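Local coordinates for protein aldehyde dehydrogenase (Burkholderia cenocepacia, PDB 4O6R) that probably oxidises aldehydes with NAD(P)+ as cofactor, as in the aldehyde dehydrogenase family, and is seen here with AMP bound in its nucleotide pocket, at residues 180-183 against 184-187; 156-159 against 160-163; 43-46 against 47-51. All coordinates share one frame; numbering follows the deposited sequence.

Contact 1 (180-183 against 184-187). With AMP (adenosine monophosphate), chain E.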
loop_
_atom_site.group_PDB
_atom_site.type_symbol
_atom_site.label_atom_id
_atom_site.label_comp_id
_atom_site.label_asym_id
_atom_site.label_seq_id
_atom_site.Cartn_x
_atom_site.Cartn_y
_atom_site.Cartn_z
ATOM N N LYS A 180 -12.752 4.724 -29.048
ATOM C CA LYS A 180 -13.848 5.217 -29.887
ATOM C C LYS A 180 -14.437 6.488 -29.270
ATOM O O LYS A 180 -15.278 6.414 -28.358
ATOM C CB LYS A 180 -14.956 4.167 -30.097
ATOM C CG LYS A 180 -15.950 4.642 -31.204
ATOM C CD LYS A 180 -17.415 4.337 -30.967
ATOM C CE LYS A 180 -18.183 5.412 -30.242
ATOM N NZ LYS A 180 -18.410 6.671 -30.991
ATOM N N PRO A 181 -13.987 7.662 -29.738
ATOM C CA PRO A 181 -14.544 8.897 -29.179
ATOM C C PRO A 181 -15.901 9.157 -29.795
ATOM O O PRO A 181 -16.278 8.496 -30.791
ATOM C CB PRO A 181 -13.530 9.958 -29.615
ATOM C CG PRO A 181 -13.070 9.469 -30.949
ATOM C CD PRO A 181 -13.038 7.950 -30.835
ATOM N N SER A 182 -16.629 10.110 -29.246
ATOM C CA SER A 182 -17.919 10.445 -29.808
ATOM C C SER A 182 -17.760 11.001 -31.191
ATOM O O SER A 182 -16.917 11.890 -31.435
ATOM C CB SER A 182 -18.624 11.515 -28.978
ATOM O OG SER A 182 -19.833 11.825 -29.609
ATOM N N GLU A 183 -18.594 10.505 -32.100
ATOM C CA GLU A 183 -18.611 11.003 -33.472
ATOM C C GLU A 183 -19.202 12.405 -33.546
ATOM O O GLU A 183 -19.028 13.077 -34.544
ATOM C CB GLU A 183 -19.362 10.038 -34.412
ATOM C CG GLU A 183 -20.867 9.973 -34.242
ATOM C CD GLU A 183 -21.358 9.172 -33.052
ATOM O OE1 GLU A 183 -20.566 8.683 -32.196
ATOM O OE2 GLU A 183 -22.598 9.015 -33.009
ATOM N N ILE A 184 -19.890 12.829 -32.479
ATOM C CA ILE A 184 -20.421 14.200 -32.373
ATOM C C ILE A 184 -19.294 15.219 -32.156
ATOM O O ILE A 184 -19.409 16.368 -32.619
ATOM C CB ILE A 184 -21.445 14.345 -31.200
ATOM C CG1 ILE A 184 -22.552 13.284 -31.272
ATOM C CG2 ILE A 184 -22.069 15.737 -31.191
ATOM C CD1 ILE A 184 -23.156 13.133 -32.632
ATOM N N THR A 185 -18.244 14.823 -31.422
ATOM C CA THR A 185 -17.168 15.737 -31.036
ATOM C C THR A 185 -15.813 15.035 -31.113
ATOM O O THR A 185 -15.168 14.817 -30.084
ATOM C CB THR A 185 -17.348 16.217 -29.574
ATOM O OG1 THR A 185 -17.378 15.078 -28.688
ATOM C CG2 THR A 185 -18.605 17.009 -29.424
ATOM N N PRO A 186 -15.394 14.617 -32.319
ATOM C CA PRO A 186 -14.203 13.752 -32.396
ATOM C C PRO A 186 -12.895 14.516 -32.581
ATOM O O PRO A 186 -11.827 13.923 -32.586
ATOM C CB PRO A 186 -14.465 12.943 -33.663
ATOM C CG PRO A 186 -15.189 13.909 -34.544
ATOM C CD PRO A 186 -16.136 14.620 -33.593
ATOM N N LEU A 187 -12.973 15.812 -32.797
ATOM C CA LEU A 187 -11.830 16.500 -33.407
ATOM C C LEU A 187 -10.604 16.653 -32.482
ATOM O O LEU A 187 -9.460 16.426 -32.908
ATOM C CB LEU A 187 -12.273 17.833 -33.975
ATOM C CG LEU A 187 -13.304 17.720 -35.105
ATOM C CD1 LEU A 187 -13.754 19.084 -35.551
ATOM C CD2 LEU A 187 -12.737 16.946 -36.289
HETATM P P AMP E . -24.648 6.809 -25.153
HETATM O O1P AMP E . -24.556 6.470 -23.705
HETATM O O2P AMP E . -25.375 5.712 -25.962
HETATM O O3P AMP E . -25.104 8.258 -25.398
HETATM O "O5'" AMP E . -23.129 6.821 -25.799
HETATM C "C5'" AMP E . -21.853 7.234 -25.237
HETATM C "C4'" AMP E . -20.742 6.660 -26.166
HETATM O "O4'" AMP E . -21.058 5.284 -26.458
HETATM C "C3'" AMP E . -20.560 7.308 -27.545
HETATM O "O3'" AMP E . -19.172 7.410 -27.999
HETATM C "C2'" AMP E . -21.419 6.406 -28.449
HETATM O "O2'" AMP E . -21.141 6.454 -29.867
HETATM C "C1'" AMP E . -21.210 5.017 -27.851
HETATM N N9 AMP E . -22.294 4.012 -28.126
HETATM C C8 AMP E . -23.597 4.245 -28.468
HETATM N N7 AMP E . -24.267 3.064 -28.672
HETATM C C5 AMP E . -23.403 2.035 -28.449
HETATM C C6 AMP E . -23.429 0.541 -28.462
HETATM N N6 AMP E . -24.537 -0.146 -28.766
HETATM N N1 AMP E . -22.319 -0.157 -28.161
HETATM C C2 AMP E . -21.187 0.495 -27.856
HETATM N N3 AMP E . -21.079 1.842 -27.836
HETATM C C4 AMP E . -22.112 2.669 -28.105
#
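Ser182 turns its hydroxyl forward along the chain: with OG anti to the backbone N (chi1 178°), the oxygen lies beside its own carbonyl carbon and accepts the N-H of Ile184, Ser182 OG to Ile184 N 3.0 Å, while Ile184 CB packs against the same oxygen. The carbonyl of Ser182 takes the next amide round the bend, with Thr185 N at 3.2 Å from Ser182 O and well above the carbonyl plane. Pro186, whose nitrogen has no hydrogen to offer, lays its ring CD against Glu183 O at 3.4 Å. The side chains of Glu183 and Ile184 run across each other at a slant and approach loosely, the Ile184 CD1 methyl coming near Glu183 OE2.

Glu183 instead folds back over its own segment. A chi1 of 71° and a second bend at chi2 bring Glu183 OE1 within 3.2 Å of Lys180 NZ, a salt bridge whose hydrogen bond is weak. This loop joins strand 176-180 to helix 187-199 in the Rossmann-type nucleotide-binding region, and its lysine and glutamate both meet the ribose of AMP. The Lys180 chain curls until NZ donates to AMP O2' at 3.0 Å and weakly to AMP O3'. Lys180 NZ also donates to Pro181 O at 2.8 Å, from above the carbonyl plane, and to Gly211 O beyond the loop. AMP O2' in turn gives a weak bond to Glu183 OE1, 3.3 Å away, closing a triangle of ammonium, carboxylate and ribose hydroxyl. Ser182 and Thr185 also touch Trp156.

Contact 2 (156-159 against 160-163)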
loop_
_atom_site.group_PDB
_atom_site.type_symbol
_atom_site.label_atom_id
_atom_site.label_comp_id
_atom_site.label_asym_id
_atom_site.label_seq_id
_atom_site.Cartn_x
_atom_site.Cartn_y
_atom_site.Cartn_z
ATOM N N TRP A 156 -19.525 12.769 -25.558
ATOM C CA TRP A 156 -19.216 14.041 -26.194
ATOM C C TRP A 156 -19.122 15.228 -25.245
ATOM O O TRP A 156 -18.916 16.342 -25.721
ATOM C CB TRP A 156 -20.277 14.339 -27.255
ATOM C CG TRP A 156 -21.683 14.054 -26.790
ATOM C CD1 TRP A 156 -22.413 12.941 -27.058
ATOM C CD2 TRP A 156 -22.494 14.881 -25.940
ATOM N NE1 TRP A 156 -23.643 13.032 -26.449
ATOM C CE2 TRP A 156 -23.711 14.209 -25.747
ATOM C CE3 TRP A 156 -22.306 16.128 -25.324
ATOM C CZ2 TRP A 156 -24.774 14.765 -24.999
ATOM C CZ3 TRP A 156 -23.356 16.681 -24.567
ATOM C CH2 TRP A 156 -24.576 15.997 -24.422
ATOM N N ASN A 157 -19.268 15.023 -23.924
ATOM C CA ASN A 157 -19.367 16.189 -23.035
ATOM C C ASN A 157 -18.025 16.796 -22.584
ATOM O O ASN A 157 -17.930 18.016 -22.440
ATOM C CB ASN A 157 -20.290 15.925 -21.852
ATOM C CG ASN A 157 -19.863 14.759 -21.024
ATOM O OD1 ASN A 157 -19.570 13.700 -21.551
ATOM N ND2 ASN A 157 -19.860 14.927 -19.722
ATOM N N PHE A 158 -16.989 15.965 -22.435
ATOM C CA PHE A 158 -15.636 16.428 -22.115
ATOM C C PHE A 158 -14.667 15.619 -22.962
ATOM O O PHE A 158 -13.846 14.880 -22.444
ATOM C CB PHE A 158 -15.319 16.221 -20.630
ATOM C CG PHE A 158 -16.053 17.150 -19.682
ATOM C CD1 PHE A 158 -15.742 18.501 -19.639
ATOM C CD2 PHE A 158 -16.981 16.654 -18.778
ATOM C CE1 PHE A 158 -16.359 19.350 -18.739
ATOM C CE2 PHE A 158 -17.602 17.492 -17.859
ATOM C CZ PHE A 158 -17.298 18.842 -17.838
ATOM N N PRO A 159 -14.774 15.727 -24.293
ATOM C CA PRO A 159 -13.996 14.809 -25.115
ATOM C C PRO A 159 -12.498 14.936 -24.939
ATOM O O PRO A 159 -11.813 13.911 -24.891
ATOM C CB PRO A 159 -14.416 15.128 -26.550
ATOM C CG PRO A 159 -15.201 16.382 -26.491
ATOM C CD PRO A 159 -15.667 16.589 -25.084
ATOM N N LEU A 160 -11.991 16.153 -24.847
ATOM C CA LEU A 160 -10.548 16.322 -24.668
ATOM C C LEU A 160 -10.121 15.741 -23.325
ATOM O O LEU A 160 -9.200 14.929 -23.246
ATOM C CB LEU A 160 -10.161 17.796 -24.759
ATOM C CG LEU A 160 -8.688 18.159 -24.597
ATOM C CD1 LEU A 160 -7.842 17.440 -25.640
ATOM C CD2 LEU A 160 -8.500 19.663 -24.690
ATOM N N MET A 161 -10.817 16.109 -22.261
ATOM C CA MET A 161 -10.447 15.632 -20.924
ATOM C C MET A 161 -10.516 14.107 -20.839
ATOM O O MET A 161 -9.667 13.480 -20.205
ATOM C CB MET A 161 -11.343 16.273 -19.874
ATOM C CG MET A 161 -10.686 16.537 -18.536
ATOM S SD MET A 161 -11.831 17.508 -17.521
ATOM C CE MET A 161 -13.206 16.331 -17.413
ATOM N N PHE A 162 -11.516 13.520 -21.486
ATOM C CA PHE A 162 -11.669 12.063 -21.461
ATOM C C PHE A 162 -10.519 11.329 -22.105
ATOM O O PHE A 162 -10.253 10.194 -21.711
ATOM C CB PHE A 162 -12.977 11.602 -22.120
ATOM C CG PHE A 162 -14.204 11.902 -21.314
ATOM C CD1 PHE A 162 -14.178 11.883 -19.950
ATOM C CD2 PHE A 162 -15.389 12.176 -21.949
ATOM C CE1 PHE A 162 -15.313 12.176 -19.220
ATOM C CE2 PHE A 162 -16.520 12.435 -21.237
ATOM C CZ PHE A 162 -16.496 12.432 -19.870
ATOM N N THR A 163 -9.833 11.937 -23.082
ATOM C CA THR A 163 -8.630 11.287 -23.637
ATOM C C THR A 163 -7.643 10.961 -22.539
ATOM O O THR A 163 -7.060 9.869 -22.516
ATOM C CB THR A 163 -7.898 12.097 -24.745
ATOM O OG1 THR A 163 -7.316 13.302 -24.230
ATOM C CG2 THR A 163 -8.852 12.438 -25.884
#
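Phe158 and Phe162 meet at the N-terminus of helix 159-172, where Phe158 holds the N-cap position after the strand 138-153. Phe158 CB sits over the centre of the Phe162 ring, 4.0 Å from its centroid, a CH-pi contact made by the methylene and not by the aromatic ring. The Phe158 ring itself has Met161 over one face, though this holds for one of two modelled conformers and is provisional: in it the terminal methyl CE of Met161 stands 4.1 Å from the Phe158 ring centroid, displaced toward the rim, with SD farther off and oblique in a Met-aromatic contact.

The backbone joins the same residues: Phe162 N donates to Phe158 O at 2.9 Å, fixing the first turn. Thr163 N reaches Pro159 O only weakly, while Thr163 OG1 donates to Leu160 O in the carbonyl plane at 2.7 Å. Farther out, Leu160 and Thr163 pack on helix 187-199, and Leu160 N is taken by Glu94. Asn157 crosses Phe162 at about a right angle; its ND2 donates to Gln287 O, whereas Asn157 OD1 lies in the plane of the Phe162 ring, 3.3 Å from Phe162 CE2.

Contact 3 (43-46 against 47-51)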
loop_
_atom_site.group_PDB
_atom_site.type_symbol
_atom_site.label_atom_id
_atom_site.label_comp_id
_atom_site.label_asym_id
_atom_site.label_seq_id
_atom_site.Cartn_x
_atom_site.Cartn_y
_atom_site.Cartn_z
ATOM N N ALA A 43 -13.717 10.599 -41.142
ATOM C CA ALA A 43 -13.838 9.201 -41.482
ATOM C C ALA A 43 -14.716 8.463 -40.445
ATOM O O ALA A 43 -14.628 8.726 -39.241
ATOM C CB ALA A 43 -12.463 8.580 -41.611
ATOM N N ALA A 44 -15.603 7.587 -40.929
ATOM C CA ALA A 44 -16.569 6.864 -40.082
ATOM C C ALA A 44 -16.186 5.390 -39.929
ATOM O O ALA A 44 -16.429 4.563 -40.827
ATOM C CB ALA A 44 -17.960 6.980 -40.679
ATOM N N ALA A 45 -15.595 5.049 -38.792
ATOM C CA ALA A 45 -15.168 3.670 -38.545
ATOM C C ALA A 45 -16.352 2.733 -38.431
ATOM O O ALA A 45 -17.360 3.055 -37.783
ATOM C CB ALA A 45 -14.319 3.594 -37.279
ATOM N N THR A 46 -16.213 1.562 -39.042
ATOM C CA THR A 46 -17.151 0.452 -38.868
ATOM C C THR A 46 -16.362 -0.735 -38.334
ATOM O O THR A 46 -15.181 -0.596 -37.988
ATOM C CB THR A 46 -17.831 0.085 -40.193
ATOM O OG1 THR A 46 -16.846 -0.409 -41.148
ATOM C CG2 THR A 46 -18.541 1.275 -40.736
ATOM N N ALA A 47 -17.004 -1.893 -38.266
ATOM C CA ALA A 47 -16.404 -3.079 -37.657
ATOM C C ALA A 47 -15.054 -3.451 -38.256
ATOM O O ALA A 47 -14.119 -3.774 -37.532
ATOM C CB ALA A 47 -17.366 -4.247 -37.771
ATOM N N ALA A 48 -14.935 -3.375 -39.576
ATOM C CA ALA A 48 -13.666 -3.708 -40.232
ATOM C C ALA A 48 -12.525 -2.803 -39.762
ATOM O O ALA A 48 -11.375 -3.235 -39.678
ATOM C CB ALA A 48 -13.819 -3.634 -41.742
ATOM N N ASP A 49 -12.835 -1.554 -39.443
ATOM C CA ASP A 49 -11.814 -0.615 -38.983
ATOM C C ASP A 49 -11.443 -0.891 -37.541
ATOM O O ASP A 49 -10.278 -0.842 -37.167
ATOM C CB ASP A 49 -12.316 0.815 -39.097
ATOM C CG ASP A 49 -12.647 1.199 -40.536
ATOM O OD1 ASP A 49 -11.703 1.274 -41.369
ATOM O OD2 ASP A 49 -13.851 1.397 -40.820
ATOM N N VAL A 50 -12.445 -1.194 -36.731
ATOM C CA VAL A 50 -12.169 -1.660 -35.382
ATOM C C VAL A 50 -11.261 -2.892 -35.409
ATOM O O VAL A 50 -10.310 -2.986 -34.626
ATOM C CB VAL A 50 -13.461 -1.960 -34.606
ATOM C CG1 VAL A 50 -13.141 -2.622 -33.281
ATOM C CG2 VAL A 50 -14.225 -0.669 -34.395
ATOM N N ASP A 51 -11.523 -3.819 -36.322
ATOM C CA ASP A 51 -10.635 -4.981 -36.469
ATOM C C ASP A 51 -9.184 -4.599 -36.781
ATOM O O ASP A 51 -8.271 -5.097 -36.167
ATOM C CB ASP A 51 -11.170 -5.964 -37.521
ATOM C CG ASP A 51 -12.448 -6.667 -37.073
ATOM O OD1 ASP A 51 -12.783 -6.560 -35.885
ATOM O OD2 ASP A 51 -13.142 -7.299 -37.912
HETATM O O HOH W 1 -15.466 1.381 -42.880
HETATM O O HOH W 2 -17.113 -2.910 -41.540
#
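The carbonyl oxygen of Thr46 is gripped by two amides of the helix that starts just after it. Val50 N donates at 3.1 Å to Thr46 O, as the first full helical turn requires, and Asp49 N approaches Thr46 O at 2.9 Å from above the carbonyl plane with a more bent N-H (130°). Thr46 is thus the N-cap of helix 47-66, though its hydroxyl makes no capping bond to the helix.

The return bond comes from Asp49. Its CG lies anti to the carbonyl carbon (chi1 -61°), beside its own backbone N, which lets Asp49 OD2 turn back and accept Thr46 N at 3.0 Å. That bond is nearly straight (173°) and uses the anti lone pair, pointing away from OD1. This is the backbone-to-acid half of a capping box. The reciprocal bond, from Asp49 N to the Thr46 hydroxyl, is not made; instead a water links the two side chains, bonding Thr46 OG1 and donating to Asp49 OD2 at 2.6 Å. A second water accepts from Ala48 N at 3.0 Å; its approach to Thr46 OG1 is too short to be trusted.

Asp49 OD1 turns to another partner and accepts the N-H of Val23, tying the helix start to the loop before strand 27-32. On the apolar side, Ala45 CB meets Asp49 CB at 3.9 Å, and Ala45 and Val50 both rest on Ala216 of helix 213-222. Asp51, one residue on, forms a salt bridge with Arg219 of that helix.

With an amide and a water donating to OD2 and Val23 N to OD1, and with the positive end of the helix dipole close by, Asp49 is probably held as the charged carboxylate.

How the contacts relate
Along the chain contact 3 comes first, then contact 2, then contact 1, each lying at or just before the start of a helix: 47-66, 159-172 and 187-199. Contacts 1 and 2 follow neighbouring parallel strands of one mixed sheet, 176-180 and 138-153; their centres are 9 Å apart and they touch, Thr185 OG1 packing on Trp156 CA at 3.3 Å. Contact 3 stands farther out, about 14 Å between centres from contact 1 and 21 Å from contact 2, without touching either. Contact 1 supplies Lys180 and Glu183, which bind AMP, contact 2 packs against it, and contact 3 packs on helix 213-222, which follows Gly211, an acceptor for Lys180.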